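Local atomic coordinates of putative nucleoside-diphosphate-sugar epimerase (PDB entry 3E48), a protein that is of unknown function but, as a putative nucleoside-diphosphate-sugar epimerase with a Rossmann fold, probably binds a dinucleotide cofactor. Residues Met1-Gly13 with Glu61-Pro73. Numbering follows the deposited sequence.
Sequences MNIMLTGATGHLG and EAFKGMDTVVFIP
Asp67 and Asn2 grip each other twice: OD1 of Asp67 takes the backbone N of Asn2 at 2.9 Å through its anti lone pair, and the N of Asp67 gives back a bond to the O of Asn2. That same carbonyl also accepts the N of Thr68, so two successive amides converge on one oxygen. With CG beside its own backbone N (chi1 -65°), the Asp67 carboxylate is turned to the Asn2 amide hydrogen; a weak bond from ND2 of Asn2 to O of Gly65, 3.1 Å, closes this end. From here strands 3-6 and 68-71 run parallel: Met4 N bonds to Thr68 O, Val70 N to Met4 O at 2.7 Å and nearly straight, and Thr6 N to Val70 O. In the Rossmann fold these are neighbouring central strands, with 28-32 on the far side of 3-6, and the Gly7-Gly10 turn leads from the first strand into helix 11-22, with Gly7, Gly10 and Gly13 making a GxxGxxG motif, a turn and helix N-terminus that in such proteins usually receive the dinucleotide pyrophosphate. Past the last strand pair, Thr6 OG1 accepts a weak bond from Ile72 N and is hydrogen-bonded to Tyr53 OH, which also bonds Ile72 O. On one face of the sheet CD1 of Leu5 lies 3.6 Å from CG1 of Val70, and CD1 of Ile72 touches both Leu5 CD1 and, at 3.6 Å, the CA of Gly13; Ile16 and Ile185 pack against this layer. On the other face CB of selenomethionine Met4 lies 3.7 Å from SE of Met66, and the bends further along its chain bring CE to the carbonyl oxygen of Ala62. Phe63 takes CG2 of Val69 over the centre of one ring face, 3.8 Å above the plane, and CG2 of Thr6 at its edge.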
loop_
_atom_site.group_PDB
_atom_site.type_symbol
_atom_site.label_atom_id
_atom_site.label_comp_id
_atom_site.label_asym_id
_atom_site.label_seq_id
_atom_site.Cartn_x
_atom_site.Cartn_y
_atom_site.Cartn_z
HETATM N N MSE B 1 28.630 -9.301 -11.979
HETATM C CA MSE B 1 27.333 -8.926 -11.344
HETATM C C MSE B 1 26.303 -10.012 -11.636
HETATM O O MSE B 1 25.818 -10.143 -12.761
HETATM C CB MSE B 1 26.858 -7.579 -11.894
HETATM C CG MSE B 1 25.837 -6.860 -11.023
HETATM SE SE MSE B 1 24.036 -7.535 -11.199
HETATM C CE MSE B 1 23.501 -6.468 -12.723
ATOM N N ASN B 2 25.977 -10.791 -10.613
ATOM C CA ASN B 2 25.023 -11.875 -10.761
ATOM C C ASN B 2 23.586 -11.409 -10.642
ATOM O O ASN B 2 23.180 -10.845 -9.624
ATOM C CB ASN B 2 25.328 -12.963 -9.736
ATOM C CG ASN B 2 26.721 -13.532 -9.916
ATOM O OD1 ASN B 2 27.060 -14.035 -10.990
ATOM N ND2 ASN B 2 27.538 -13.442 -8.877
ATOM N N ILE B 3 22.825 -11.666 -11.702
ATOM C CA ILE B 3 21.424 -11.282 -11.791
ATOM C C ILE B 3 20.529 -12.502 -11.654
ATOM O O ILE B 3 20.797 -13.551 -12.238
ATOM C CB ILE B 3 21.114 -10.631 -13.152
ATOM C CG1 ILE B 3 22.088 -9.489 -13.427
ATOM C CG2 ILE B 3 19.682 -10.119 -13.165
ATOM C CD1 ILE B 3 22.000 -8.953 -14.840
HETATM N N MSE B 4 19.458 -12.348 -10.887
HETATM C CA MSE B 4 18.505 -13.424 -10.664
HETATM C C MSE B 4 17.090 -12.949 -10.988
HETATM O O MSE B 4 16.631 -11.949 -10.444
HETATM C CB MSE B 4 18.574 -13.875 -9.203
HETATM C CG MSE B 4 17.290 -14.467 -8.665
HETATM SE SE MSE B 4 16.926 -16.229 -9.355
HETATM C CE MSE B 4 18.465 -17.112 -8.616
ATOM N N LEU B 5 16.414 -13.659 -11.886
ATOM C CA LEU B 5 15.040 -13.333 -12.255
ATOM C C LEU B 5 14.130 -14.401 -11.649
ATOM O O LEU B 5 14.258 -15.581 -11.986
ATOM C CB LEU B 5 14.871 -13.344 -13.778
ATOM C CG LEU B 5 13.419 -13.171 -14.270
ATOM C CD1 LEU B 5 12.917 -11.779 -13.898
ATOM C CD2 LEU B 5 13.347 -13.369 -15.785
ATOM N N THR B 6 13.228 -14.012 -10.752
ATOM C CA THR B 6 12.324 -14.998 -10.159
ATOM C C THR B 6 11.054 -15.108 -10.998
ATOM O O THR B 6 10.668 -14.153 -11.672
ATOM C CB THR B 6 11.933 -14.637 -8.693
ATOM O OG1 THR B 6 11.127 -13.453 -8.686
ATOM C CG2 THR B 6 13.181 -14.409 -7.843
ATOM N N GLY B 7 10.413 -16.276 -10.957
ATOM C CA GLY B 7 9.195 -16.493 -11.722
ATOM C C GLY B 7 9.439 -16.423 -13.219
ATOM O O GLY B 7 8.556 -16.054 -13.991
ATOM N N ALA B 8 10.644 -16.815 -13.622
ATOM C CA ALA B 8 11.069 -16.778 -15.018
ATOM C C ALA B 8 10.255 -17.587 -16.027
ATOM O O ALA B 8 10.275 -17.278 -17.218
ATOM C CB ALA B 8 12.534 -17.185 -15.104
ATOM N N THR B 9 9.550 -18.620 -15.570
ATOM C CA THR B 9 8.767 -19.443 -16.487
ATOM C C THR B 9 7.336 -18.942 -16.679
ATOM O O THR B 9 6.565 -19.516 -17.448
ATOM C CB THR B 9 8.744 -20.934 -16.048
ATOM O OG1 THR B 9 8.335 -21.036 -14.681
ATOM C CG2 THR B 9 10.135 -21.557 -16.205
ATOM N N GLY B 10 6.986 -17.861 -15.990
ATOM C CA GLY B 10 5.653 -17.298 -16.132
ATOM C C GLY B 10 5.537 -16.586 -17.467
ATOM O O GLY B 10 6.510 -16.506 -18.213
ATOM N N HIS B 11 4.357 -16.061 -17.779
ATOM C CA HIS B 11 4.170 -15.367 -19.049
ATOM C C HIS B 11 5.148 -14.215 -19.220
ATOM O O HIS B 11 5.884 -14.162 -20.205
ATOM C CB HIS B 11 2.738 -14.843 -19.168
ATOM C CG HIS B 11 1.717 -15.924 -19.328
ATOM N ND1 HIS B 11 1.771 -16.848 -20.348
ATOM C CD2 HIS B 11 0.611 -16.223 -18.606
ATOM C CE1 HIS B 11 0.739 -17.668 -20.251
ATOM N NE2 HIS B 11 0.021 -17.312 -19.202
ATOM N N LEU B 12 5.171 -13.290 -18.267
ATOM C CA LEU B 12 6.086 -12.163 -18.376
ATOM C C LEU B 12 7.538 -12.613 -18.228
ATOM O O LEU B 12 8.410 -12.161 -18.969
ATOM C CB LEU B 12 5.760 -11.098 -17.326
ATOM C CG LEU B 12 6.737 -9.919 -17.262
ATOM C CD1 LEU B 12 6.737 -9.156 -18.581
ATOM C CD2 LEU B 12 6.337 -9.000 -16.119
ATOM N N GLY B 13 7.795 -13.507 -17.277
ATOM C CA GLY B 13 9.153 -13.987 -17.065
ATOM C C GLY B 13 9.789 -14.622 -18.289
ATOM O O GLY B 13 10.994 -14.485 -18.518
ATOM N N GLU B 61 18.220 -19.357 0.242
ATOM C CA GLU B 61 19.151 -20.208 -0.492
ATOM C C GLU B 61 19.331 -19.759 -1.938
ATOM O O GLU B 61 20.452 -19.670 -2.431
ATOM C CB GLU B 61 18.671 -21.664 -0.467
ATOM C CG GLU B 61 18.755 -22.327 0.895
ATOM C CD GLU B 61 20.166 -22.307 1.460
ATOM O OE1 GLU B 61 21.105 -22.663 0.716
ATOM O OE2 GLU B 61 20.327 -21.942 2.646
ATOM N N ALA B 62 18.224 -19.476 -2.612
ATOM C CA ALA B 62 18.264 -19.052 -4.005
ATOM C C ALA B 62 19.012 -17.741 -4.224
ATOM O O ALA B 62 19.590 -17.528 -5.289
ATOM C CB ALA B 62 16.842 -18.928 -4.549
ATOM N N PHE B 63 18.999 -16.869 -3.222
ATOM C CA PHE B 63 19.647 -15.562 -3.324
ATOM C C PHE B 63 21.135 -15.558 -2.974
ATOM O O PHE B 63 21.809 -14.547 -3.172
ATOM C CB PHE B 63 18.921 -14.536 -2.438
ATOM C CG PHE B 63 17.570 -14.093 -2.964
ATOM C CD1 PHE B 63 16.994 -14.675 -4.094
ATOM C CD2 PHE B 63 16.871 -13.080 -2.313
ATOM C CE1 PHE B 63 15.740 -14.251 -4.562
ATOM C CE2 PHE B 63 15.625 -12.656 -2.772
ATOM C CZ PHE B 63 15.059 -13.242 -3.898
ATOM N N LYS B 64 21.648 -16.662 -2.439
ATOM C CA LYS B 64 23.070 -16.722 -2.100
ATOM C C LYS B 64 23.909 -16.452 -3.349
ATOM O O LYS B 64 23.696 -17.063 -4.396
ATOM C CB LYS B 64 23.436 -18.093 -1.520
ATOM C CG LYS B 64 22.884 -18.329 -0.128
ATOM C CD LYS B 64 23.255 -19.709 0.395
ATOM C CE LYS B 64 22.808 -19.878 1.837
ATOM N NZ LYS B 64 23.125 -21.235 2.369
ATOM N N GLY B 65 24.852 -15.523 -3.241
ATOM C CA GLY B 65 25.701 -15.211 -4.376
ATOM C C GLY B 65 25.110 -14.274 -5.423
ATOM O O GLY B 65 25.786 -13.936 -6.392
HETATM N N MSE B 66 23.860 -13.853 -5.251
HETATM C CA MSE B 66 23.238 -12.949 -6.219
HETATM C C MSE B 66 23.452 -11.487 -5.841
HETATM O O MSE B 66 23.542 -11.150 -4.662
HETATM C CB MSE B 66 21.739 -13.241 -6.323
HETATM C CG MSE B 66 21.408 -14.661 -6.731
HETATM SE SE MSE B 66 21.986 -15.036 -8.555
HETATM C CE MSE B 66 23.561 -15.930 -8.125
ATOM N N ASP B 67 23.505 -10.626 -6.850
ATOM C CA ASP B 67 23.726 -9.203 -6.632
ATOM C C ASP B 67 22.492 -8.371 -6.918
ATOM O O ASP B 67 22.226 -7.375 -6.242
ATOM C CB ASP B 67 24.889 -8.742 -7.505
ATOM C CG ASP B 67 26.194 -9.391 -7.104
ATOM O OD1 ASP B 67 26.830 -10.061 -7.949
ATOM O OD2 ASP B 67 26.575 -9.229 -5.925
ATOM N N THR B 68 21.744 -8.787 -7.930
ATOM C CA THR B 68 20.536 -8.090 -8.325
ATOM C C THR B 68 19.435 -9.108 -8.542
ATOM O O THR B 68 19.611 -10.080 -9.280
ATOM C CB THR B 68 20.764 -7.305 -9.630
ATOM O OG1 THR B 68 21.809 -6.348 -9.423
ATOM C CG2 THR B 68 19.499 -6.578 -10.051
ATOM N N VAL B 69 18.311 -8.885 -7.870
ATOM C CA VAL B 69 17.153 -9.753 -7.985
ATOM C C VAL B 69 16.032 -8.983 -8.674
ATOM O O VAL B 69 15.688 -7.868 -8.270
ATOM C CB VAL B 69 16.653 -10.220 -6.593
ATOM C CG1 VAL B 69 15.310 -10.935 -6.723
ATOM C CG2 VAL B 69 17.682 -11.153 -5.961
ATOM N N VAL B 70 15.501 -9.576 -9.738
ATOM C CA VAL B 70 14.389 -8.999 -10.488
ATOM C C VAL B 70 13.240 -9.894 -10.048
ATOM O O VAL B 70 13.202 -11.079 -10.381
ATOM C CB VAL B 70 14.619 -9.109 -12.008
ATOM C CG1 VAL B 70 13.484 -8.423 -12.757
ATOM C CG2 VAL B 70 15.956 -8.477 -12.374
ATOM N N PHE B 71 12.327 -9.316 -9.271
ATOM C CA PHE B 71 11.198 -10.039 -8.692
ATOM C C PHE B 71 9.875 -9.845 -9.408
ATOM O O PHE B 71 9.413 -8.719 -9.578
ATOM C CB PHE B 71 11.026 -9.607 -7.233
ATOM C CG PHE B 71 10.040 -10.431 -6.460
ATOM C CD1 PHE B 71 10.413 -11.666 -5.942
ATOM C CD2 PHE B 71 8.737 -9.979 -6.251
ATOM C CE1 PHE B 71 9.507 -12.447 -5.225
ATOM C CE2 PHE B 71 7.818 -10.753 -5.533
ATOM C CZ PHE B 71 8.207 -11.993 -5.019
ATOM N N ILE B 72 9.271 -10.955 -9.822
ATOM C CA ILE B 72 7.971 -10.931 -10.478
ATOM C C ILE B 72 6.979 -11.525 -9.484
ATOM O O ILE B 72 7.065 -12.704 -9.142
ATOM C CB ILE B 72 7.971 -11.786 -11.760
ATOM C CG1 ILE B 72 8.985 -11.209 -12.750
ATOM C CG2 ILE B 72 6.569 -11.824 -12.371
ATOM C CD1 ILE B 72 9.120 -12.008 -14.026
ATOM N N PRO B 73 6.034 -10.709 -8.993
ATOM C CA PRO B 73 5.037 -11.199 -8.033
ATOM C C PRO B 73 4.220 -12.372 -8.572
ATOM O O PRO B 73 4.058 -12.520 -9.784
ATOM C CB PRO B 73 4.162 -9.972 -7.787
ATOM C CG PRO B 73 5.122 -8.837 -7.934
ATOM C CD PRO B 73 5.926 -9.251 -9.165
#